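Local atomic coordinates of farnesyl pyrophosphate synthetase (Staphylococcus aureus, PDB entry 5H9D), a protein that probably catalyses magnesium-dependent chain elongation of prenyl diphosphates to heptaprenyl diphosphate, the C35 isoprenoid precursor, in a complex with a second subunit. Residues I107-G110 with N111-A115; A70-L73 with I74-A77; V138-C141 with R142-F146; K12-Q15 with R16-A20. One frame throughout, in Å; residues are numbered along the deposited sequence.

Contact 1: residues I107-G110 with N111-A115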
loop_
_atom_site.group_PDB
_atom_site.type_symbol
_atom_site.label_atom_id
_atom_site.label_comp_id
_atom_site.label_asym_id
_atom_site.label_seq_id
_atom_site.Cartn_x
_atom_site.Cartn_y
_atom_site.Cartn_z
ATOM N N ILE A 107 5.882 6.832 8.720
ATOM C CA ILE A 107 5.327 7.311 7.479
ATOM C C ILE A 107 6.428 7.248 6.418
ATOM O O ILE A 107 6.199 6.797 5.304
ATOM C CB ILE A 107 4.792 8.749 7.669
ATOM C CG1 ILE A 107 3.475 8.691 8.438
ATOM C CG2 ILE A 107 4.565 9.432 6.341
ATOM C CD1 ILE A 107 2.931 10.078 8.786
ATOM N N LEU A 108 7.624 7.669 6.789
ATOM C CA LEU A 108 8.742 7.675 5.894
ATOM C C LEU A 108 9.133 6.271 5.487
ATOM O O LEU A 108 9.453 6.029 4.298
ATOM C CB LEU A 108 9.940 8.393 6.531
ATOM C CG LEU A 108 9.913 9.930 6.589
ATOM C CD1 LEU A 108 11.182 10.372 7.276
ATOM C CD2 LEU A 108 9.848 10.573 5.196
ATOM N N THR A 109 9.091 5.337 6.445
ATOM C CA THR A 109 9.467 3.958 6.149
ATOM C C THR A 109 8.503 3.373 5.127
ATOM O O THR A 109 8.916 2.691 4.190
ATOM C CB THR A 109 9.527 3.066 7.429
ATOM O OG1 THR A 109 10.378 3.670 8.412
ATOM C CG2 THR A 109 10.171 1.742 7.096
ATOM N N GLY A 110 7.217 3.667 5.308
ATOM C CA GLY A 110 6.198 3.195 4.398
ATOM C C GLY A 110 6.436 3.696 2.985
ATOM O O GLY A 110 6.273 2.931 2.032
ATOM N N ASN A 111 6.805 4.969 2.831
ATOM C CA ASN A 111 7.067 5.522 1.497
ATOM C C ASN A 111 8.267 4.800 0.892
ATOM O O ASN A 111 8.282 4.438 -0.310
ATOM C CB ASN A 111 7.394 7.017 1.556
ATOM C CG ASN A 111 6.282 7.848 2.147
ATOM O OD1 ASN A 111 5.108 7.520 2.019
ATOM N ND2 ASN A 111 6.651 8.941 2.789
ATOM N N PHE A 112 9.278 4.608 1.738
ATOM C CA PHE A 112 10.501 3.923 1.350
ATOM C C PHE A 112 10.177 2.537 0.769
ATOM O O PHE A 112 10.537 2.228 -0.359
ATOM C CB PHE A 112 11.392 3.842 2.603
ATOM C CG PHE A 112 12.643 3.033 2.446
ATOM C CD1 PHE A 112 13.697 3.494 1.675
ATOM C CD2 PHE A 112 12.788 1.817 3.124
ATOM C CE1 PHE A 112 14.884 2.762 1.582
ATOM C CE2 PHE A 112 13.961 1.087 3.034
ATOM C CZ PHE A 112 15.013 1.560 2.262
ATOM N N LEU A 113 9.466 1.735 1.552
ATOM C CA LEU A 113 9.094 0.364 1.205
ATOM C C LEU A 113 8.318 0.300 -0.080
ATOM O O LEU A 113 8.490 -0.608 -0.894
ATOM C CB LEU A 113 8.279 -0.287 2.364
ATOM C CG LEU A 113 9.103 -0.550 3.639
ATOM C CD1 LEU A 113 8.300 -1.126 4.762
ATOM C CD2 LEU A 113 10.207 -1.515 3.282
ATOM N N LEU A 114 7.455 1.283 -0.257
ATOM C CA LEU A 114 6.612 1.362 -1.430
ATOM C C LEU A 114 7.442 1.725 -2.662
ATOM O O LEU A 114 7.259 1.140 -3.716
ATOM C CB LEU A 114 5.572 2.426 -1.185
ATOM C CG LEU A 114 4.228 2.278 -1.836
ATOM C CD1 LEU A 114 3.500 1.130 -1.156
ATOM C CD2 LEU A 114 3.475 3.616 -1.679
ATOM N N ALA A 115 8.353 2.690 -2.525
ATOM C CA ALA A 115 9.181 3.096 -3.660
ATOM C C ALA A 115 10.011 1.928 -4.171
ATOM O O ALA A 115 10.182 1.762 -5.388
ATOM C CB ALA A 115 10.107 4.267 -3.268
#
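Asn111 sets its amide alongside Ile107, one turn earlier in helix 103-121. Its CB sits 3.6 Å from Leu108 O. From there CG turns to lie beside its own backbone N (chi1 -60°), which brings it within 3.3 Å of Ile107 O. Of the two amide atoms, OD1 stays 3.5 Å from Ile107 O, and ND2 passes Ile107 CG2 at 4.1 Å, the two side chains pointing the same way. ND2 is also close to Ile107 O, but at an angle too poor for a hydrogen bond; its real acceptor is OD1 of Asn105 in the partner subunit. Ile107 O is still used twice, by Asn111 N at 3.1 Å and by NE2 of His81. A second pair repeats the i to i+4 pattern: Thr109 CG2 meets Leu113 CD1 at 4.1 Å, while OG1 of the threonine bonds back to Thr105 O. Around helix 103-121 lie two helices of its own chain and the partner subunit. Leu113 and Leu114 pack on Ala77 of helix 62-85, Thr109 and Phe112 lean on helix 26-38 at Ser32, and the Ile107-Leu108-Asn111 face lies against the partner subunit.

Contact 2: residues A70-L73 with I74-A77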
loop_
_atom_site.group_PDB
_atom_site.type_symbol
_atom_site.label_atom_id
_atom_site.label_comp_id
_atom_site.label_asym_id
_atom_site.label_seq_id
_atom_site.Cartn_x
_atom_site.Cartn_y
_atom_site.Cartn_z
ATOM N N ALA A 70 8.806 -7.606 -4.706
ATOM C CA ALA A 70 7.983 -6.399 -4.821
ATOM C C ALA A 70 6.674 -6.529 -4.064
ATOM O O ALA A 70 6.284 -5.605 -3.362
ATOM C CB ALA A 70 7.682 -6.075 -6.299
ATOM N N LEU A 71 5.987 -7.655 -4.213
ATOM C CA LEU A 71 4.712 -7.842 -3.525
ATOM C C LEU A 71 4.831 -7.763 -1.999
ATOM O O LEU A 71 3.971 -7.158 -1.333
ATOM C CB LEU A 71 4.083 -9.187 -3.907
ATOM C CG LEU A 71 3.144 -9.285 -5.102
ATOM C CD1 LEU A 71 1.810 -8.689 -4.671
ATOM C CD2 LEU A 71 3.724 -8.573 -6.328
ATOM N N GLU A 72 5.880 -8.369 -1.437
ATOM C CA GLU A 72 6.039 -8.352 0.011
ATOM C C GLU A 72 6.400 -6.954 0.491
ATOM O O GLU A 72 6.031 -6.568 1.578
ATOM C CB GLU A 72 7.092 -9.372 0.434
ATOM C CG GLU A 72 7.099 -9.750 1.909
ATOM C CD GLU A 72 5.781 -10.308 2.414
ATOM O OE1 GLU A 72 4.918 -10.618 1.574
ATOM O OE2 GLU A 72 5.593 -10.439 3.648
ATOM N N LEU A 73 7.109 -6.181 -0.326
ATOM C CA LEU A 73 7.487 -4.823 0.068
ATOM C C LEU A 73 6.260 -3.892 0.073
ATOM O O LEU A 73 6.149 -3.035 0.944
ATOM C CB LEU A 73 8.585 -4.283 -0.862
ATOM C CG LEU A 73 9.996 -4.901 -0.871
ATOM C CD1 LEU A 73 10.847 -4.386 -2.027
ATOM C CD2 LEU A 73 10.694 -4.585 0.427
ATOM N N ILE A 74 5.342 -4.066 -0.888
ATOM C CA ILE A 74 4.122 -3.256 -0.957
ATOM C C ILE A 74 3.214 -3.665 0.228
ATOM O O ILE A 74 2.586 -2.822 0.882
ATOM C CB ILE A 74 3.357 -3.459 -2.326
ATOM C CG1 ILE A 74 4.126 -2.775 -3.464
ATOM C CG2 ILE A 74 1.960 -2.830 -2.262
ATOM C CD1 ILE A 74 3.863 -3.371 -4.846
ATOM N N HIS A 75 3.139 -4.966 0.481
ATOM C CA HIS A 75 2.378 -5.484 1.606
ATOM C C HIS A 75 2.861 -4.818 2.916
ATOM O O HIS A 75 2.064 -4.320 3.728
ATOM C CB HIS A 75 2.586 -6.987 1.675
ATOM C CG HIS A 75 1.930 -7.639 2.846
ATOM N ND1 HIS A 75 0.673 -7.278 3.293
ATOM C CD2 HIS A 75 2.345 -8.646 3.650
ATOM C CE1 HIS A 75 0.345 -8.036 4.323
ATOM N NE2 HIS A 75 1.341 -8.873 4.559
ATOM N N MET A 76 4.183 -4.827 3.102
ATOM C CA MET A 76 4.851 -4.232 4.257
ATOM C C MET A 76 4.603 -2.725 4.350
ATOM O O MET A 76 4.368 -2.188 5.440
ATOM C CB MET A 76 6.349 -4.456 4.170
ATOM C CG MET A 76 6.811 -5.864 4.357
ATOM S SD MET A 76 8.569 -6.062 3.888
ATOM C CE MET A 76 9.410 -5.503 5.358
ATOM N N ALA A 77 4.680 -2.022 3.229
ATOM C CA ALA A 77 4.419 -0.591 3.303
ATOM C C ALA A 77 3.015 -0.422 3.903
ATOM O O ALA A 77 2.793 0.393 4.784
ATOM C CB ALA A 77 4.509 0.074 1.883
#
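Glu72 and His75 stand side by side on helix 62-85, pointing the same way, and the carboxylate meets the ring at its edge. Glu72 OE2 lies in the ring plane, 3.7 Å from His75 CD2, with the two flat groups turned 61° against each other. A bend at chi2 (58°) swings the glutamate end back towards the histidine. OE2 faces a ring carbon here, and His75 NE2 is 4.6 Å away, so the pair is a close approach and not a salt bridge. Met76 brings SD to 3.5 Å from Glu72 O, and the same sulfur touches Leu73 CD2 at 4.3 Å. Ile74 does likewise one turn after Ala70, its CD1 3.6 Å from Ala70 O. Beneath all this runs the regular i to i+4 ladder, for example Ala77 N to Leu73 O at 2.9 Å. In the next shell, Arg44 and Pro45 pack against Glu72, Arg44 also reaches His75, and Arg42 forms a long, weak ion pair with Glu72 OE2. About 4 Å from the His75 side chain lies a phosphate ion, probably from the crystallisation liquor, though such ions often mark pockets. His75, Arg44 and the phosphate together are consistent with the isopentenyl diphosphate pocket of all-helical prenyl synthases, and the helix runs on into the first aspartate-rich DDxxD motif of the family.

Contact 3: residues V138-C141 with R142-F146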
loop_
_atom_site.group_PDB
_atom_site.type_symbol
_atom_site.label_atom_id
_atom_site.label_comp_id
_atom_site.label_asym_id
_atom_site.label_seq_id
_atom_site.Cartn_x
_atom_site.Cartn_y
_atom_site.Cartn_z
ATOM N N VAL A 138 -4.699 1.408 -6.321
ATOM C CA VAL A 138 -5.587 2.557 -6.130
ATOM C C VAL A 138 -6.894 2.086 -5.472
ATOM O O VAL A 138 -7.413 2.748 -4.569
ATOM C CB VAL A 138 -5.989 3.235 -7.471
ATOM C CG1 VAL A 138 -6.643 4.579 -7.186
ATOM C CG2 VAL A 138 -4.805 3.401 -8.367
ATOM N N ASP A 139 -7.425 0.954 -5.941
ATOM C CA ASP A 139 -8.669 0.421 -5.397
ATOM C C ASP A 139 -8.453 -0.028 -3.982
ATOM O O ASP A 139 -9.349 0.100 -3.133
ATOM C CB ASP A 139 -9.196 -0.754 -6.232
ATOM C CG ASP A 139 -9.389 -0.394 -7.704
ATOM O OD1 ASP A 139 -9.937 0.687 -8.018
ATOM O OD2 ASP A 139 -8.986 -1.205 -8.555
ATOM N N VAL A 140 -7.261 -0.547 -3.716
ATOM C CA VAL A 140 -6.981 -0.975 -2.374
ATOM C C VAL A 140 -7.113 0.230 -1.491
ATOM O O VAL A 140 -7.871 0.215 -0.542
ATOM C CB VAL A 140 -5.573 -1.549 -2.207
ATOM C CG1 VAL A 140 -5.331 -1.831 -0.733
ATOM C CG2 VAL A 140 -5.429 -2.833 -2.995
ATOM N N CYS A 141 -6.407 1.295 -1.836
ATOM C CA CYS A 141 -6.427 2.508 -1.037
ATOM C C CYS A 141 -7.801 3.116 -0.878
ATOM O O CYS A 141 -8.191 3.467 0.234
ATOM C CB CYS A 141 -5.462 3.555 -1.613
ATOM S SG CYS A 141 -3.735 2.988 -1.829
ATOM N N ARG A 142 -8.543 3.260 -1.967
ATOM C CA ARG A 142 -9.861 3.859 -1.806
ATOM C C ARG A 142 -10.670 2.913 -0.943
ATOM O O ARG A 142 -11.560 3.341 -0.203
ATOM C CB ARG A 142 -10.536 4.184 -3.164
ATOM C CG ARG A 142 -10.914 3.010 -4.090
ATOM C CD ARG A 142 -11.062 3.550 -5.520
ATOM N NE ARG A 142 -11.446 4.964 -5.476
ATOM C CZ ARG A 142 -12.703 5.402 -5.491
ATOM N NH1 ARG A 142 -13.699 4.536 -5.564
ATOM N NH2 ARG A 142 -12.970 6.697 -5.385
ATOM N N GLY A 143 -10.330 1.629 -1.000
ATOM C CA GLY A 143 -11.012 0.679 -0.146
ATOM C C GLY A 143 -10.745 1.075 1.302
ATOM O O GLY A 143 -11.662 1.428 2.044
ATOM N N GLU A 144 -9.473 1.052 1.700
ATOM C CA GLU A 144 -9.079 1.410 3.062
ATOM C C GLU A 144 -9.757 2.672 3.549
ATOM O O GLU A 144 -9.971 2.835 4.745
ATOM C CB GLU A 144 -7.555 1.559 3.161
ATOM C CG GLU A 144 -6.820 0.221 3.421
ATOM C CD GLU A 144 -5.301 0.320 3.248
ATOM O OE1 GLU A 144 -4.839 0.355 2.079
ATOM O OE2 GLU A 144 -4.568 0.366 4.274
ATOM N N LEU A 145 -10.107 3.555 2.620
ATOM C CA LEU A 145 -10.772 4.793 2.979
ATOM C C LEU A 145 -12.262 4.582 3.266
ATOM O O LEU A 145 -12.794 5.130 4.241
ATOM C CB LEU A 145 -10.589 5.839 1.876
ATOM C CG LEU A 145 -9.298 6.671 1.893
ATOM C CD1 LEU A 145 -9.164 7.457 0.605
ATOM C CD2 LEU A 145 -9.315 7.586 3.077
ATOM N N PHE A 146 -12.944 3.800 2.430
ATOM C CA PHE A 146 -14.373 3.563 2.675
ATOM C C PHE A 146 -14.575 2.802 3.983
ATOM O O PHE A 146 -15.590 2.967 4.647
ATOM C CB PHE A 146 -15.035 2.806 1.509
ATOM C CG PHE A 146 -15.053 3.588 0.228
ATOM C CD1 PHE A 146 -15.329 4.945 0.239
ATOM C CD2 PHE A 146 -14.734 2.987 -0.981
ATOM C CE1 PHE A 146 -15.279 5.687 -0.921
ATOM C CE2 PHE A 146 -14.685 3.735 -2.158
ATOM C CZ PHE A 146 -14.955 5.085 -2.121
#
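Arg142 presses the aliphatic half of its side chain onto the preceding turn, and this is the snug part of the contact. CG lies between the backbone N and the carbonyl carbon (chi1 65°), which sets it 3.4 Å from Asp139 O, with Val138 O close by. Ordinary helix bonds run beneath: Arg142 N to Val138 O at 2.9 Å and Gly143 N to Asp139 O at 2.8 Å. The charged ends are looser. Asp139 OD1 comes only to 4.0 Å from Arg142 CD and stays 5.2 Å from NE, carboxylate and guanidinium almost perpendicular, so no salt bridge forms; NH2 of the arginine bonds instead to the carbonyl O of Arg15 in the partner subunit. On another, partly exposed side, the side chains of Val140 and Glu144 lie side by side, CG1 of the valine 3.6 Å from OE1 of the glutamate. Helix 127-150 therefore looks two ways. Val138 and Leu145 pack on Leu76 and Leu72 of the partner subunit, with Arg142 and Phe146 over its Lys17 and Gly18, whereas Glu144 and Asp82 of helix 62-85 bring two like-charged carboxylates close together.

Contact 4: residues K12-Q15 with R16-A20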
loop_
_atom_site.group_PDB
_atom_site.type_symbol
_atom_site.label_atom_id
_atom_site.label_comp_id
_atom_site.label_asym_id
_atom_site.label_seq_id
_atom_site.Cartn_x
_atom_site.Cartn_y
_atom_site.Cartn_z
ATOM N N LYS A 12 14.882 -17.711 -0.534
ATOM C CA LYS A 12 15.498 -16.981 -1.610
ATOM C C LYS A 12 14.792 -15.640 -1.743
ATOM O O LYS A 12 15.421 -14.629 -2.025
ATOM C CB LYS A 12 15.434 -17.796 -2.892
ATOM C CG LYS A 12 15.936 -19.198 -2.677
ATOM C CD LYS A 12 16.834 -19.673 -3.782
ATOM C CE LYS A 12 16.070 -20.110 -4.987
ATOM N NZ LYS A 12 16.977 -20.829 -5.926
ATOM N N VAL A 13 13.485 -15.610 -1.521
ATOM C CA VAL A 13 12.805 -14.332 -1.611
ATOM C C VAL A 13 13.118 -13.469 -0.380
ATOM O O VAL A 13 13.206 -12.252 -0.472
ATOM C CB VAL A 13 11.273 -14.505 -1.772
ATOM C CG1 VAL A 13 10.575 -13.172 -1.583
ATOM C CG2 VAL A 13 10.954 -15.029 -3.173
ATOM N N GLU A 14 13.326 -14.106 0.759
ATOM C CA GLU A 14 13.604 -13.397 2.008
ATOM C C GLU A 14 14.990 -12.740 2.027
ATOM O O GLU A 14 15.204 -11.723 2.679
ATOM C CB GLU A 14 13.503 -14.390 3.174
ATOM C CG GLU A 14 13.412 -13.754 4.535
ATOM C CD GLU A 14 12.102 -13.021 4.714
ATOM O OE1 GLU A 14 11.876 -12.454 5.807
ATOM O OE2 GLU A 14 11.296 -13.023 3.751
ATOM N N GLN A 15 15.935 -13.363 1.330
ATOM C CA GLN A 15 17.309 -12.885 1.243
ATOM C C GLN A 15 17.419 -11.725 0.275
ATOM O O GLN A 15 18.264 -10.856 0.442
ATOM C CB GLN A 15 18.204 -14.035 0.827
ATOM C CG GLN A 15 18.636 -14.844 2.012
ATOM C CD GLN A 15 19.183 -16.197 1.642
ATOM O OE1 GLN A 15 19.793 -16.382 0.588
ATOM N NE2 GLN A 15 18.981 -17.163 2.527
ATOM N N ARG A 16 16.536 -11.728 -0.720
ATOM C CA ARG A 16 16.425 -10.696 -1.732
ATOM C C ARG A 16 15.705 -9.507 -1.076
ATOM O O ARG A 16 15.916 -8.349 -1.455
ATOM C CB ARG A 16 15.619 -11.234 -2.915
ATOM C CG ARG A 16 16.408 -11.374 -4.216
ATOM C CD ARG A 16 15.910 -12.488 -5.149
ATOM N NE ARG A 16 16.551 -13.736 -4.751
ATOM C CZ ARG A 16 17.140 -14.596 -5.579
ATOM N NH1 ARG A 16 17.168 -14.354 -6.883
ATOM N NH2 ARG A 16 17.726 -15.685 -5.091
ATOM N N LEU A 17 14.858 -9.793 -0.089
ATOM C CA LEU A 17 14.165 -8.737 0.636
ATOM C C LEU A 17 15.135 -8.056 1.578
ATOM O O LEU A 17 15.088 -6.841 1.750
ATOM C CB LEU A 17 13.014 -9.284 1.456
ATOM C CG LEU A 17 11.667 -9.337 0.749
ATOM C CD1 LEU A 17 10.727 -10.175 1.609
ATOM C CD2 LEU A 17 11.124 -7.928 0.502
ATOM N N GLU A 18 16.003 -8.843 2.201
ATOM C CA GLU A 18 16.992 -8.305 3.117
ATOM C C GLU A 18 17.968 -7.355 2.410
ATOM O O GLU A 18 18.396 -6.345 2.994
ATOM C CB GLU A 18 17.754 -9.446 3.790
ATOM C CG GLU A 18 17.005 -10.069 4.956
ATOM C CD GLU A 18 17.622 -11.378 5.428
ATOM O OE1 GLU A 18 18.827 -11.608 5.201
ATOM O OE2 GLU A 18 16.890 -12.180 6.035
ATOM N N LYS A 19 18.337 -7.661 1.167
ATOM C CA LYS A 19 19.231 -6.736 0.487
ATOM C C LYS A 19 18.460 -5.463 0.096
ATOM O O LYS A 19 18.920 -4.345 0.351
ATOM C CB LYS A 19 19.826 -7.347 -0.773
ATOM C CG LYS A 19 20.820 -6.415 -1.451
ATOM C CD LYS A 19 21.024 -6.788 -2.910
ATOM C CE LYS A 19 21.990 -5.840 -3.621
ATOM N NZ LYS A 19 22.280 -6.320 -4.999
ATOM N N ALA A 20 17.286 -5.645 -0.511
ATOM C CA ALA A 20 16.437 -4.548 -0.954
ATOM C C ALA A 20 16.130 -3.510 0.116
ATOM O O ALA A 20 15.879 -2.357 -0.178
ATOM C CB ALA A 20 15.148 -5.114 -1.509
#
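A bend at chi3 (-86°) curls Arg16 back towards Lys12, and a bend at chi2 (68°) turns the Glu14 carboxylate to Leu17. Both occur on helix 6-20, an amphipathic N-terminal helix within a predicted coiled-coil stretch. Arg16 NE thereby reaches Lys12 O at 3.1 Å, donating from well above the carbonyl plane, while the backbone N of the same arginine makes only a weak bond to that oxygen at 3.4 Å. NH2 rests over Lys12 CB, and the two cationic ends stay apart, Lys12 NZ lying 5.3 Å from Arg16 NH2. NH1 makes a salt bridge to Glu62 of helix 62-85, and the guanidinium has a cation-pi contact with Tyr65 of that helix. A crystal neighbour also touches Arg16, so its pose may owe something to lattice packing. Glu14 OE1 forms a salt bridge with Arg42. That may ease the nearness of Glu18, whose OE2 is 5.0 Å from Glu14 OE1, the carboxylates being nearly perpendicular. The apolar face carries Val13 and Leu17, which pack on Tyr65 and Leu73 of helix 62-85 respectively. Between them Val13 CG1 stands 4.4 Å from Leu17 CD1, and Leu17 CD1 lies 3.6 Å from Glu14 OE2.

In the fold
Each contact joins successive turns of one helix, and the chemistry follows the place in the fold. Contacts 1 and 2 are the buried ones, and their helices meet directly, Leu114 CD1 touching Ala77 CB at 3.4 Å. Contact 4 leans on contact 2 from the surface, with Leu17 CD2 3.4 Å from Leu73 CD2; its outer side is richer in charge, and Arg42 bridges to Glu14 and pairs weakly, at long range, with Glu72. Contact 3 stands apart, touching none of the others, with about 28 Å between its centre and that of contact 4. Contacts 1 and 3 share the partner-subunit interface, each lending it a hydrogen bond, whereas no other chain of the assembly touches 2 or 4.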